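Local coordinates for protein FAD-binding oxidoreductase (Gulosibacter chungangensis, PDB 7PBG) that oxidises 4-ethylphenol, probably by dehydrogenation to 4-vinylphenol, using a covalently bound FAD cofactor, at residues V158-M163 / C228-M233; R179-E183 / W205-P209; V191-G195 / I216-F220. All blocks are in the same frame, centred on the assembly; numbering follows the deposited sequence.

Interaction 1: residues V158-M163 / C228-M233; sequences VMGNTM and CTRMGM. With FAD (flavin-adenine dinucleotide), chain C.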
ATOM      1  N   VAL A 158      18.002  -2.116   3.945  1.00 19.86           N
ATOM      2  CA  VAL A 158      16.710  -2.580   3.358  1.00 18.70           C
ATOM      3  C   VAL A 158      15.579  -1.923   4.126  1.00 18.61           C
ATOM      4  O   VAL A 158      14.650  -1.316   3.498  1.00 19.35           O
ATOM      5  CB  VAL A 158      16.648  -4.112   3.352  1.00 20.99           C
ATOM      6  CG1 VAL A 158      15.331  -4.639   2.778  1.00 22.18           C
ATOM      7  CG2 VAL A 158      17.842  -4.695   2.650  1.00 20.66           C
ATOM      8  N   MET A 159      15.696  -1.920   5.446  1.00 16.94           N
ATOM      9  CA  MET A 159      14.655  -1.362   6.340  1.00 18.68           C
ATOM     10  C   MET A 159      14.654   0.159   6.277  1.00 18.08           C
ATOM     11  O   MET A 159      13.556   0.817   6.136  1.00 17.64           O
ATOM     12  CB  MET A 159      14.906  -1.828   7.769  1.00 17.75           C
ATOM     13  CG  MET A 159      13.888  -1.301   8.698  1.00 20.07           C
ATOM     14  SD  MET A 159      14.239  -1.686  10.420  1.00 19.65           S
ATOM     15  CE  MET A 159      13.968  -3.460  10.376  1.00 19.96           C
ATOM     16  N   GLY A 160      15.832   0.750   6.446  1.00 18.31           N
ATOM     17  CA  GLY A 160      15.933   2.217   6.545  1.00 18.42           C
ATOM     18  C   GLY A 160      15.447   2.896   5.280  1.00 20.57           C
ATOM     19  O   GLY A 160      14.701   3.879   5.325  1.00 18.35           O
ATOM     20  N   ASN A 161      15.809   2.355   4.113  1.00 17.85           N
ATOM     21  CA  ASN A 161      15.372   2.947   2.839  1.00 19.01           C
ATOM     22  C   ASN A 161      13.840   2.885   2.795  1.00 20.64           C
ATOM     23  O   ASN A 161      13.195   3.861   2.385  1.00 17.34           O
ATOM     24  CB  ASN A 161      16.039   2.189   1.695  1.00 20.03           C
ATOM     25  CG  ASN A 161      15.621   2.736   0.360  1.00 21.60           C
ATOM     26  OD1 ASN A 161      14.536   2.388  -0.154  1.00 22.16           O
ATOM     27  ND2 ASN A 161      16.471   3.577  -0.197  1.00 18.93           N
ATOM     28  N   THR A 162      13.266   1.739   3.166  1.00 18.74           N
ATOM     29  CA  THR A 162      11.811   1.525   3.164  1.00 17.54           C
ATOM     30  C   THR A 162      11.155   2.606   4.006  1.00 18.72           C
ATOM     31  O   THR A 162      10.083   3.096   3.563  1.00 19.61           O
ATOM     32  CB  THR A 162      11.454   0.091   3.568  1.00 18.83           C
ATOM     33  OG1 THR A 162      12.042  -0.807   2.629  1.00 18.84           O
ATOM     34  CG2 THR A 162       9.975  -0.155   3.554  1.00 20.81           C
ATOM     35  N   MET A 163      11.697   2.878   5.190  1.00 17.48           N
ATOM     36  CA  MET A 163      11.061   3.840   6.137  1.00 21.96           C
ATOM     37  C   MET A 163      11.050   5.257   5.547  1.00 22.08           C
ATOM     38  O   MET A 163      10.269   6.102   6.056  1.00 21.34           O
ATOM     39  CB  MET A 163      11.774   3.909   7.481  1.00 23.00           C
ATOM     40  CG  MET A 163      12.032   2.603   8.139  1.00 34.55           C
ATOM     41  SD  MET A 163      10.617   1.982   8.986  1.00 38.20           S
ATOM     42  CE  MET A 163      10.321   3.118  10.350  1.00 26.71           C
ATOM     43  N   CYS A 228      11.513   0.816  14.380  1.00 16.81           N
ATOM     44  CA  CYS A 228      11.366  -0.504  13.771  1.00 17.22           C
ATOM     45  C   CYS A 228      12.595  -1.395  14.113  1.00 15.96           C
ATOM     46  O   CYS A 228      13.741  -0.921  14.026  1.00 17.99           O
ATOM     47  CB  CYS A 228      11.272  -0.374  12.282  1.00 18.17           C
ATOM     48  SG  CYS A 228      10.917  -1.963  11.497  1.00 19.55           S
ATOM     49  N   THR A 229      12.329  -2.600  14.598  1.00 18.32           N
ATOM     50  CA  THR A 229      13.393  -3.561  14.995  1.00 17.57           C
ATOM     51  C   THR A 229      13.388  -4.773  14.067  1.00 16.81           C
ATOM     52  O   THR A 229      14.311  -5.605  14.151  1.00 18.28           O
ATOM     53  CB  THR A 229      13.194  -3.917  16.465  1.00 20.57           C
ATOM     54  OG1 THR A 229      11.888  -4.486  16.604  1.00 21.34           O
ATOM     55  CG2 THR A 229      13.337  -2.693  17.341  1.00 20.02           C
ATOM     56  N   ARG A 230      12.399  -4.904  13.216  1.00 18.13           N
ATOM     57  CA  ARG A 230      12.287  -6.095  12.317  1.00 16.91           C
ATOM     58  C   ARG A 230      11.334  -5.738  11.205  1.00 16.86           C
ATOM     59  O   ARG A 230      10.288  -5.060  11.484  1.00 18.01           O
ATOM     60  CB  ARG A 230      11.817  -7.321  13.116  1.00 17.74           C
ATOM     61  CG  ARG A 230      11.924  -8.606  12.299  1.00 18.29           C
ATOM     62  CD  ARG A 230      11.121  -9.765  12.841  1.00 20.43           C
ATOM     63  NE  ARG A 230      11.608 -10.132  14.153  1.00 21.76           N
ATOM     64  CZ  ARG A 230      11.575 -11.331  14.681  1.00 26.27           C
ATOM     65  NH1 ARG A 230      11.058 -12.351  14.011  1.00 24.42           N
ATOM     66  NH2 ARG A 230      12.105 -11.498  15.879  1.00 24.30           N
ATOM     67  N   MET A 231      11.607  -6.186   9.974  1.00 19.14           N
ATOM     68  CA  MET A 231      10.746  -5.864   8.831  1.00 18.59           C
ATOM     69  C   MET A 231      10.785  -7.009   7.825  1.00 18.00           C
ATOM     70  O   MET A 231      11.899  -7.529   7.555  1.00 16.38           O
ATOM     71  CB  MET A 231      11.190  -4.589   8.125  1.00 18.39           C
ATOM     72  CG  MET A 231      10.248  -4.160   7.008  1.00 20.97           C
ATOM     73  SD  MET A 231      10.889  -2.736   6.130  1.00 19.88           S
ATOM     74  CE  MET A 231      10.180  -1.478   7.187  1.00 21.69           C
ATOM     75  N   GLY A 232       9.604  -7.431   7.364  1.00 17.23           N
ATOM     76  CA  GLY A 232       9.561  -8.367   6.233  1.00 15.41           C
ATOM     77  C   GLY A 232       9.672  -7.602   4.930  1.00 17.39           C
ATOM     78  O   GLY A 232       9.074  -6.491   4.805  1.00 16.64           O
ATOM     79  N   MET A 233      10.402  -8.162   3.971  1.00 16.94           N
ATOM     80  CA  MET A 233      10.541  -7.544   2.629  1.00 17.85           C
ATOM     81  C   MET A 233      10.234  -8.624   1.615  1.00 17.09           C
ATOM     82  O   MET A 233      10.994  -9.603   1.587  1.00 17.82           O
ATOM     83  CB  MET A 233      11.922  -6.945   2.374  1.00 16.50           C
ATOM     84  CG  MET A 233      12.114  -6.351   0.976  1.00 16.46           C
ATOM     85  SD  MET A 233      10.818  -5.105   0.606  1.00 20.31           S
ATOM     86  CE  MET A 233      11.124  -3.904   1.902  1.00 18.62           C
TER
HETATM   87  PA  FAD C 601      18.577   5.229   7.319  1.00 17.83           P
HETATM   88  O1A FAD C 601      19.436   6.452   7.306  1.00 19.12           O
HETATM   89  O2A FAD C 601      18.915   4.120   8.285  1.00 18.25           O
HETATM   90  O5B FAD C 601      17.102   5.679   7.605  1.00 16.85           O
HETATM   91  C5B FAD C 601      16.520   6.802   6.957  1.00 16.90           C
HETATM   92  C4B FAD C 601      15.466   7.366   7.878  1.00 18.48           C
HETATM   93  O4B FAD C 601      14.390   6.403   8.077  1.00 18.57           O
HETATM   94  C3B FAD C 601      15.927   7.705   9.304  1.00 18.55           C
HETATM   95  O3B FAD C 601      16.558   8.982   9.357  1.00 20.59           O
HETATM   96  C2B FAD C 601      14.629   7.563  10.114  1.00 17.53           C
HETATM   97  O2B FAD C 601      13.859   8.742   9.973  1.00 19.38           O
HETATM   98  C1B FAD C 601      13.978   6.363   9.433  1.00 18.00           C
HETATM   99  N9A FAD C 601      14.350   5.085   9.982  1.00 19.11           N
HETATM  100  C8A FAD C 601      15.286   4.239   9.476  1.00 18.78           C
HETATM  101  N7A FAD C 601      15.390   3.146  10.173  1.00 19.27           N
HETATM  102  C5A FAD C 601      14.522   3.306  11.228  1.00 17.77           C
HETATM  103  C6A FAD C 601      14.155   2.458  12.277  1.00 18.35           C
HETATM  104  N6A FAD C 601      14.726   1.266  12.490  1.00 18.32           N
HETATM  105  N1A FAD C 601      13.235   2.927  13.151  1.00 20.84           N
HETATM  106  C2A FAD C 601      12.670   4.139  12.920  1.00 20.42           C
HETATM  107  N3A FAD C 601      12.915   5.004  11.944  1.00 20.79           N
HETATM  108  C4A FAD C 601      13.867   4.517  11.121  1.00 18.14           C
HETATM  109  N1  FAD C 601      17.495   6.684  -2.299  1.00 17.95           N
HETATM  110  C2  FAD C 601      16.616   5.875  -2.864  1.00 15.61           C
HETATM  111  O2  FAD C 601      15.580   5.514  -2.248  1.00 16.24           O
HETATM  112  N3  FAD C 601      16.835   5.336  -4.078  1.00 17.11           N
HETATM  113  C4  FAD C 601      17.922   5.655  -4.841  1.00 19.16           C
HETATM  114  O4  FAD C 601      18.110   5.071  -5.925  1.00 23.78           O
HETATM  115  C4X FAD C 601      18.846   6.536  -4.311  1.00 20.22           C
HETATM  116  N5  FAD C 601      19.877   6.854  -5.048  1.00 21.11           N
HETATM  117  C5X FAD C 601      20.785   7.721  -4.491  1.00 19.81           C
HETATM  118  C6  FAD C 601      21.913   8.059  -5.252  1.00 20.38           C
HETATM  119  C7  FAD C 601      22.908   8.878  -4.754  1.00 19.88           C
HETATM  120  C7M FAD C 601      24.116   9.197  -5.610  1.00 20.17           C
HETATM  121  C8  FAD C 601      22.776   9.371  -3.438  1.00 19.02           C
HETATM  122  C8M FAD C 601      23.828  10.264  -2.854  1.00 21.45           C
HETATM  123  C9  FAD C 601      21.654   9.075  -2.692  1.00 19.25           C
HETATM  124  C9A FAD C 601      20.637   8.233  -3.182  1.00 17.27           C
HETATM  125  N10 FAD C 601      19.523   7.866  -2.435  1.00 19.66           N
HETATM  126  C10 FAD C 601      18.592   6.990  -2.974  1.00 18.36           C
HETATM  127  C1' FAD C 601      19.343   8.297  -1.024  1.00 17.57           C
HETATM  128  C2' FAD C 601      19.965   7.329  -0.006  1.00 19.28           C
HETATM  129  O2' FAD C 601      21.294   6.883  -0.443  1.00 21.73           O
HETATM  130  C3' FAD C 601      19.163   6.035   0.248  1.00 18.67           C
HETATM  131  O3' FAD C 601      17.791   6.328   0.356  1.00 18.55           O
HETATM  132  C4' FAD C 601      19.587   5.224   1.480  1.00 18.94           C
HETATM  133  O4' FAD C 601      19.199   3.850   1.320  1.00 22.16           O
HETATM  134  C5' FAD C 601      18.985   5.789   2.738  1.00 16.78           C
HETATM  135  O5' FAD C 601      19.831   5.576   3.876  1.00 19.89           O
HETATM  136  P   FAD C 601      19.672   4.287   4.804  1.00 19.61           P
HETATM  137  O1P FAD C 601      20.952   4.097   5.561  1.00 19.52           O
HETATM  138  O2P FAD C 601      19.203   3.181   3.914  1.00 19.17           O
HETATM  139  O3P FAD C 601      18.493   4.674   5.814  1.00 18.08           O
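Met159 reaches from helix 158-163 to strand 228-233, which the helix crosses nearly at right angles (85°). Its chain is extended through chi2 (-174°) and bends only at chi3, bringing SD 3.5 Å from Cys228 SG and laying CE over the strand backbone, 3.6 Å from Arg230 N. Met231, pointing back toward the helix, crosses Met159 obliquely. Its sulfur also rests on the methyl of Thr162 (SD to CG2 3.8 Å), while its CE slides past Met163 SD in the opposite direction at 3.9 Å. Thr162 and Met233 meet tip to tip, with OG1 3.3 Å from CE. The hydroxyl itself donates to Val158 O, one helical turn back, at 2.8 Å. Flexible methionines suit this irregular interface. Met163 folds back so that its CE lies over a face of the FAD adenine, 3.6 Å from N3A. Cys228 grips the adenine edge with its backbone, its N donating to N1A and its O accepting from N6A (2.8 Å), while Asn161 ND2 donates to O4' and O2. The sulfur-rich packing thus joins helix and strand without polar bonds, and the bonds to the cofactor come from the Cys228 backbone and the Asn161 amide.

Interaction 2: residues R179-E183 / W205-P209; sequences RCGME and WHLYP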
ATOM      1  N   ARG A 179       7.304  -4.147   1.494  1.00 16.01           N
ATOM      2  CA  ARG A 179       7.319  -4.165   2.972  1.00 17.23           C
ATOM      3  C   ARG A 179       6.104  -4.952   3.455  1.00 17.04           C
ATOM      4  O   ARG A 179       4.970  -4.597   3.089  1.00 16.22           O
ATOM      5  CB  ARG A 179       7.265  -2.733   3.475  1.00 17.45           C
ATOM      6  CG  ARG A 179       7.170  -2.570   4.992  1.00 19.30           C
ATOM      7  CD  ARG A 179       6.734  -1.175   5.313  1.00 18.89           C
ATOM      8  NE  ARG A 179       5.320  -1.011   4.979  1.00 22.78           N
ATOM      9  CZ  ARG A 179       4.742   0.089   4.521  1.00 23.00           C
ATOM     10  NH1 ARG A 179       5.443   1.186   4.363  1.00 25.77           N
ATOM     11  NH2 ARG A 179       3.463   0.085   4.215  1.00 26.09           N
ATOM     12  N   CYS A 180       6.279  -5.893   4.378  1.00 16.80           N
ATOM     13  CA  CYS A 180       5.113  -6.559   4.983  1.00 16.81           C
ATOM     14  C   CYS A 180       5.461  -7.138   6.346  1.00 18.38           C
ATOM     15  O   CYS A 180       6.279  -8.070   6.422  1.00 18.13           O
ATOM     16  CB  CYS A 180       4.607  -7.652   4.049  1.00 18.25           C
ATOM     17  SG  CYS A 180       2.995  -8.277   4.589  1.00 19.87           S
ATOM     18  N   GLY A 181       4.986  -6.522   7.398  1.00 20.17           N
ATOM     19  CA  GLY A 181       5.168  -7.033   8.760  1.00 17.31           C
ATOM     20  C   GLY A 181       6.331  -6.329   9.416  1.00 19.67           C
ATOM     21  O   GLY A 181       7.505  -6.586   9.024  1.00 20.41           O
ATOM     22  N   MET A 182       6.058  -5.531  10.436  1.00 19.33           N
ATOM     23  CA  MET A 182       7.084  -4.743  11.129  1.00 17.36           C
ATOM     24  C   MET A 182       6.928  -5.006  12.621  1.00 18.44           C
ATOM     25  O   MET A 182       5.770  -5.116  13.101  1.00 16.91           O
ATOM     26  CB  MET A 182       6.868  -3.245  10.885  1.00 18.01           C
ATOM     27  CG  MET A 182       7.157  -2.853   9.480  1.00 19.51           C
ATOM     28  SD  MET A 182       6.577  -1.185   9.143  1.00 21.61           S
ATOM     29  CE  MET A 182       7.829  -0.225   9.996  1.00 21.05           C
ATOM     30  N   GLU A 183       8.052  -5.109  13.314  1.00 18.18           N
ATOM     31  CA  GLU A 183       8.074  -4.967  14.778  1.00 17.89           C
ATOM     32  C   GLU A 183       8.524  -3.542  15.067  1.00 19.12           C
ATOM     33  O   GLU A 183       9.551  -3.098  14.488  1.00 18.90           O
ATOM     34  CB  GLU A 183       9.005  -6.008  15.409  1.00 18.54           C
ATOM     35  CG  GLU A 183       9.009  -5.953  16.933  1.00 18.79           C
ATOM     36  CD  GLU A 183       9.864  -7.053  17.550  1.00 21.04           C
ATOM     37  OE1 GLU A 183      11.076  -6.883  17.588  1.00 23.18           O
ATOM     38  OE2 GLU A 183       9.322  -8.103  17.929  1.00 22.86           O
ATOM     39  N   TRP A 205       2.489 -12.967   8.912  1.00 18.57           N
ATOM     40  CA  TRP A 205       3.030 -11.636   9.289  1.00 19.41           C
ATOM     41  C   TRP A 205       3.680 -10.964   8.061  1.00 18.22           C
ATOM     42  O   TRP A 205       3.416  -9.790   7.801  1.00 17.74           O
ATOM     43  CB  TRP A 205       4.036 -11.777  10.398  1.00 17.56           C
ATOM     44  CG  TRP A 205       4.458 -10.499  11.056  1.00 18.16           C
ATOM     45  CD1 TRP A 205       3.867  -9.273  10.964  1.00 17.06           C
ATOM     46  CD2 TRP A 205       5.528 -10.362  11.993  1.00 17.93           C
ATOM     47  NE1 TRP A 205       4.486  -8.386  11.795  1.00 17.06           N
ATOM     48  CE2 TRP A 205       5.544  -9.007  12.394  1.00 19.19           C
ATOM     49  CE3 TRP A 205       6.461 -11.251  12.564  1.00 20.74           C
ATOM     50  CZ2 TRP A 205       6.456  -8.536  13.340  1.00 20.27           C
ATOM     51  CZ3 TRP A 205       7.342 -10.787  13.511  1.00 21.05           C
ATOM     52  CH2 TRP A 205       7.380  -9.429  13.832  1.00 20.32           C
ATOM     53  N   HIS A 206       4.470 -11.700   7.276  1.00 17.35           N
ATOM     54  CA  HIS A 206       5.192 -11.107   6.118  1.00 16.47           C
ATOM     55  C   HIS A 206       4.518 -11.450   4.793  1.00 16.82           C
ATOM     56  O   HIS A 206       5.123 -11.184   3.764  1.00 17.38           O
ATOM     57  CB  HIS A 206       6.693 -11.545   6.170  1.00 16.80           C
ATOM     58  CG  HIS A 206       7.264 -11.347   7.540  1.00 18.15           C
ATOM     59  ND1 HIS A 206       7.312 -10.088   8.125  1.00 18.41           N
ATOM     60  CD2 HIS A 206       7.777 -12.214   8.448  1.00 19.46           C
ATOM     61  CE1 HIS A 206       7.824 -10.202   9.346  1.00 20.23           C
ATOM     62  NE2 HIS A 206       8.163 -11.478   9.568  1.00 19.35           N
ATOM     63  N   LEU A 207       3.303 -12.019   4.820  1.00 15.68           N
ATOM     64  CA  LEU A 207       2.581 -12.412   3.607  1.00 16.83           C
ATOM     65  C   LEU A 207       1.442 -11.450   3.305  1.00 17.61           C
ATOM     66  O   LEU A 207       1.251 -11.131   2.158  1.00 19.59           O
ATOM     67  CB  LEU A 207       1.993 -13.816   3.759  1.00 17.32           C
ATOM     68  CG  LEU A 207       2.959 -14.877   4.235  1.00 18.08           C
ATOM     69  CD1 LEU A 207       2.237 -16.200   4.395  1.00 18.91           C
ATOM     70  CD2 LEU A 207       4.106 -15.004   3.255  1.00 19.54           C
ATOM     71  N   TYR A 208       0.707 -11.028   4.312  1.00 16.92           N
ATOM     72  CA  TYR A 208      -0.558 -10.292   4.092  1.00 17.44           C
ATOM     73  C   TYR A 208      -0.511  -9.020   4.933  1.00 18.21           C
ATOM     74  O   TYR A 208      -0.512  -9.100   6.141  1.00 18.70           O
ATOM     75  CB  TYR A 208      -1.747 -11.164   4.466  1.00 18.23           C
ATOM     76  CG  TYR A 208      -3.051 -10.438   4.329  1.00 18.61           C
ATOM     77  CD1 TYR A 208      -3.519 -10.064   3.095  1.00 19.44           C
ATOM     78  CD2 TYR A 208      -3.763 -10.049   5.451  1.00 19.66           C
ATOM     79  CE1 TYR A 208      -4.712  -9.364   2.959  1.00 21.13           C
ATOM     80  CE2 TYR A 208      -4.964  -9.361   5.326  1.00 20.21           C
ATOM     81  CZ  TYR A 208      -5.446  -9.027   4.081  1.00 22.03           C
ATOM     82  OH  TYR A 208      -6.619  -8.300   3.947  1.00 26.09           O
ATOM     83  N   PRO A 209      -0.485  -7.832   4.269  1.00 22.23           N
ATOM     84  CA  PRO A 209      -0.446  -6.528   4.946  1.00 22.32           C
ATOM     85  C   PRO A 209      -1.855  -6.094   5.368  1.00 24.53           C
ATOM     86  O   PRO A 209      -2.432  -5.227   4.756  1.00 28.00           O
ATOM     87  CB  PRO A 209       0.116  -5.616   3.861  1.00 22.64           C
ATOM     88  CG  PRO A 209      -0.400  -6.187   2.595  1.00 24.39           C
ATOM     89  CD  PRO A 209      -0.418  -7.687   2.807  1.00 23.04           C
TER
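A hydrogen bond joins His206 to Cys180. His206 ND1 donates to Cys180 O at 2.8 Å, with an N-H...O angle of 160°. The oxygen lies in the imidazole plane, and the donor lies in the carbonyl plane on a lone pair, a geometry that fixes the ring's rotation. Weaker CA-H...O contacts accompany it, from His206 CA to Cys180 O (3.2 Å) and from Gly181 CA to Trp205 O (3.4 Å). Gly181 suits the spot: with phi 98° its CA packs against Trp205 O and the indole, with no space beside it for a beta carbon. Among the ring contacts, Trp205 lays its indole alongside the strand, with Met182 O at its edge 3.5 Å from CZ2. His206 CE1 lies over one indole face, 3.5 Å above the plane and toward the rim. Packing completes the contact: the small, polarisable SG of Cys180 nestles into the loop backbone, 3.5 Å from Pro209 N and 3.9 Å from its CD. Next to it, Tyr208 meets His439 of the second subunit edge-to-face. The arrangement is an irregular loop folded over strand 179-186 in the antiparallel sheet of the PCMH-type FAD-binding domain, at the dimer interface.

Interaction 3: residues V191-G195 / I216-F220; sequences VLRTG and IEGLF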
ATOM      1  N   VAL A 191       6.040  -2.797  22.578  1.00 20.33           N
ATOM      2  CA  VAL A 191       6.353  -3.436  21.273  1.00 19.89           C
ATOM      3  C   VAL A 191       5.025  -3.684  20.560  1.00 19.69           C
ATOM      4  O   VAL A 191       4.104  -4.333  21.149  1.00 20.54           O
ATOM      5  CB  VAL A 191       7.170  -4.727  21.380  1.00 23.06           C
ATOM      6  CG1 VAL A 191       7.415  -5.317  20.008  1.00 25.74           C
ATOM      7  CG2 VAL A 191       8.511  -4.508  22.059  1.00 26.02           C
ATOM      8  N   LEU A 192       4.982  -3.262  19.298  1.00 19.95           N
ATOM      9  CA  LEU A 192       3.834  -3.471  18.390  1.00 18.13           C
ATOM     10  C   LEU A 192       4.320  -4.358  17.246  1.00 18.87           C
ATOM     11  O   LEU A 192       5.401  -4.097  16.691  1.00 20.13           O
ATOM     12  CB  LEU A 192       3.398  -2.114  17.855  1.00 19.85           C
ATOM     13  CG  LEU A 192       2.513  -2.147  16.602  1.00 22.47           C
ATOM     14  CD1 LEU A 192       1.125  -2.599  17.011  1.00 23.52           C
ATOM     15  CD2 LEU A 192       2.421  -0.758  15.948  1.00 26.46           C
ATOM     16  N   ARG A 193       3.540  -5.358  16.879  1.00 17.81           N
ATOM     17  CA  ARG A 193       3.742  -6.133  15.641  1.00 17.46           C
ATOM     18  C   ARG A 193       2.564  -5.827  14.725  1.00 18.87           C
ATOM     19  O   ARG A 193       1.379  -6.074  15.121  1.00 19.90           O
ATOM     20  CB  ARG A 193       3.933  -7.602  15.979  1.00 18.38           C
ATOM     21  CG  ARG A 193       5.259  -7.902  16.666  1.00 19.04           C
ATOM     22  CD  ARG A 193       5.454  -9.347  16.892  1.00 19.62           C
ATOM     23  NE  ARG A 193       6.844  -9.627  17.254  1.00 20.97           N
ATOM     24  CZ  ARG A 193       7.403 -10.828  17.275  1.00 24.15           C
ATOM     25  NH1 ARG A 193       6.701 -11.918  16.978  1.00 23.40           N
ATOM     26  NH2 ARG A 193       8.698 -10.921  17.550  1.00 22.65           N
ATOM     27  N   THR A 194       2.871  -5.318  13.530  1.00 18.50           N
ATOM     28  CA  THR A 194       1.837  -4.800  12.602  1.00 17.62           C
ATOM     29  C   THR A 194       1.166  -5.999  11.936  1.00 18.07           C
ATOM     30  O   THR A 194       1.777  -7.108  11.854  1.00 16.25           O
ATOM     31  CB  THR A 194       2.391  -3.828  11.571  1.00 18.63           C
ATOM     32  OG1 THR A 194       3.347  -4.541  10.781  1.00 18.62           O
ATOM     33  CG2 THR A 194       2.989  -2.622  12.246  1.00 19.12           C
ATOM     34  N   GLY A 195      -0.047  -5.803  11.532  1.00 17.15           N
ATOM     35  CA  GLY A 195      -0.757  -6.758  10.660  1.00 18.05           C
ATOM     36  C   GLY A 195      -0.955  -8.089  11.344  1.00 18.26           C
ATOM     37  O   GLY A 195      -1.364  -8.146  12.533  1.00 18.16           O
ATOM     38  N   ILE A 216      -1.667   0.219   9.324  1.00 22.95           N
ATOM     39  CA  ILE A 216      -0.903   1.341   9.951  1.00 21.52           C
ATOM     40  C   ILE A 216       0.603   1.265   9.635  1.00 22.20           C
ATOM     41  O   ILE A 216       1.325   2.115  10.124  1.00 19.83           O
ATOM     42  CB  ILE A 216      -1.144   1.388  11.467  1.00 24.40           C
ATOM     43  CG1 ILE A 216      -0.668   0.118  12.173  1.00 26.20           C
ATOM     44  CG2 ILE A 216      -2.610   1.681  11.717  1.00 26.59           C
ATOM     45  CD1 ILE A 216      -0.727   0.188  13.684  1.00 31.36           C
ATOM     46  N   GLU A 217       1.079   0.356   8.789  1.00 20.93           N
ATOM     47  CA  GLU A 217       2.548   0.380   8.492  1.00 20.19           C
ATOM     48  C   GLU A 217       2.931   1.708   7.813  1.00 20.64           C
ATOM     49  O   GLU A 217       4.082   2.162   8.018  1.00 20.36           O
ATOM     50  CB  GLU A 217       2.978  -0.773   7.593  1.00 20.72           C
ATOM     51  CG  GLU A 217       3.058  -2.080   8.368  1.00 22.02           C
ATOM     52  CD  GLU A 217       3.437  -3.327   7.597  1.00 21.59           C
ATOM     53  OE1 GLU A 217       3.914  -3.208   6.415  1.00 20.25           O
ATOM     54  OE2 GLU A 217       3.336  -4.419   8.211  1.00 22.95           O
ATOM     55  N   GLY A 218       2.029   2.306   7.020  1.00 20.22           N
ATOM     56  CA  GLY A 218       2.281   3.589   6.358  1.00 19.73           C
ATOM     57  C   GLY A 218       2.459   4.713   7.358  1.00 18.73           C
ATOM     58  O   GLY A 218       3.114   5.733   6.999  1.00 19.67           O
ATOM     59  N   LEU A 219       1.950   4.574   8.601  1.00 17.97           N
ATOM     60  CA  LEU A 219       2.182   5.615   9.633  1.00 20.77           C
ATOM     61  C   LEU A 219       3.665   5.721   9.965  1.00 21.11           C
ATOM     62  O   LEU A 219       4.077   6.771  10.441  1.00 21.90           O
ATOM     63  CB  LEU A 219       1.460   5.270  10.923  1.00 21.65           C
ATOM     64  CG  LEU A 219      -0.039   5.440  10.935  1.00 26.14           C
ATOM     65  CD1 LEU A 219      -0.501   5.349  12.379  1.00 27.43           C
ATOM     66  CD2 LEU A 219      -0.419   6.756  10.319  1.00 26.91           C
ATOM     67  N   PHE A 220       4.433   4.658   9.787  1.00 20.77           N
ATOM     68  CA  PHE A 220       5.859   4.653  10.195  1.00 20.85           C
ATOM     69  C   PHE A 220       6.754   5.119   9.042  1.00 21.46           C
ATOM     70  O   PHE A 220       8.004   4.992   9.162  1.00 23.98           O
ATOM     71  CB  PHE A 220       6.239   3.272  10.723  1.00 19.09           C
ATOM     72  CG  PHE A 220       5.430   2.912  11.932  1.00 20.34           C
ATOM     73  CD1 PHE A 220       5.571   3.608  13.121  1.00 21.79           C
ATOM     74  CD2 PHE A 220       4.401   1.988  11.818  1.00 21.55           C
ATOM     75  CE1 PHE A 220       4.755   3.317  14.201  1.00 22.67           C
ATOM     76  CE2 PHE A 220       3.636   1.652  12.919  1.00 21.64           C
ATOM     77  CZ  PHE A 220       3.784   2.342  14.102  1.00 22.72           C
TER
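The Phe220 ring is approached obliquely by two methyl groups of the other segment: Leu192 CD2, 3.9 Å from CZ, and Thr194 CG2, 4.4 Å from CE2. The second flat group, the Glu217 carboxylate, is met on the anti side of OE2 by the Thr194 hydroxyl, which lies 22° out of the carboxylate plane. These groups belong to a short 3-10 turn, 217-220, packed beside strand 191-193 of the antiparallel sheet in the PCMH-type FAD-binding domain. Within the turn, Leu219 N donates to Ile216 O and Phe220 N to Glu217 O, a spacing that turns both Glu217 and Phe220 toward segment 191-195.

The apolar half of the contact centres on Leu192, whose CD2 methyl fits between two hydrophobic neighbours. This methyl meets Ile216 CD1 tip to tip at 4.0 Å, while the leucine side chain crosses Phe220 at a slant. This side of the contact continues into the dimer interface, where Ile216 packs on Leu219 of the second subunit and Gln497 of that subunit donates through NE2 to the backbone oxygens of Arg193 and Gly195.

The polar half is a small network. Glu217 is extended beyond CG and crosses Thr194 at about a right angle. Its OE1 forms a salt bridge with Arg179 NE, and its OE2 accepts from Gly181 N as well as from the threonine. A carboxylate suits this buried spot because both oxygens have donors, which probably favours the ionised form. Thr194 links two groups: its hydroxyl accepts from Met182 N and, with OG1 set between the backbone N and the carbonyl carbon (chi1 62°), donates to Glu217 OE2 at a short 2.6 Å.

How the interactions relate
The three contacts are built around neighbouring strands of one antiparallel sheet, with centres 9 to 11 Å apart. Interactions 1 and 2 share the pairing of strands 179-186 and 226-237: Gly232 N lies 2.8 Å from Gly181 O, and Thr229 OG1 is 2.7 Å from Glu183 OE1, both probable hydrogen bonds. Interactions 2 and 3 interlock along the chain, their segments alternating, and Trp205 NE1 packs 3.0 Å from Thr194 O. Interaction 3 approaches interaction 1 where Met163 CE packs 3.2 Å from Phe220 O. Interaction 1 holds the FAD directly. The side chains of Met182 and Phe220 stand about 7 Å from the cofactor, while interactions 2 and 3 both also touch the second subunit.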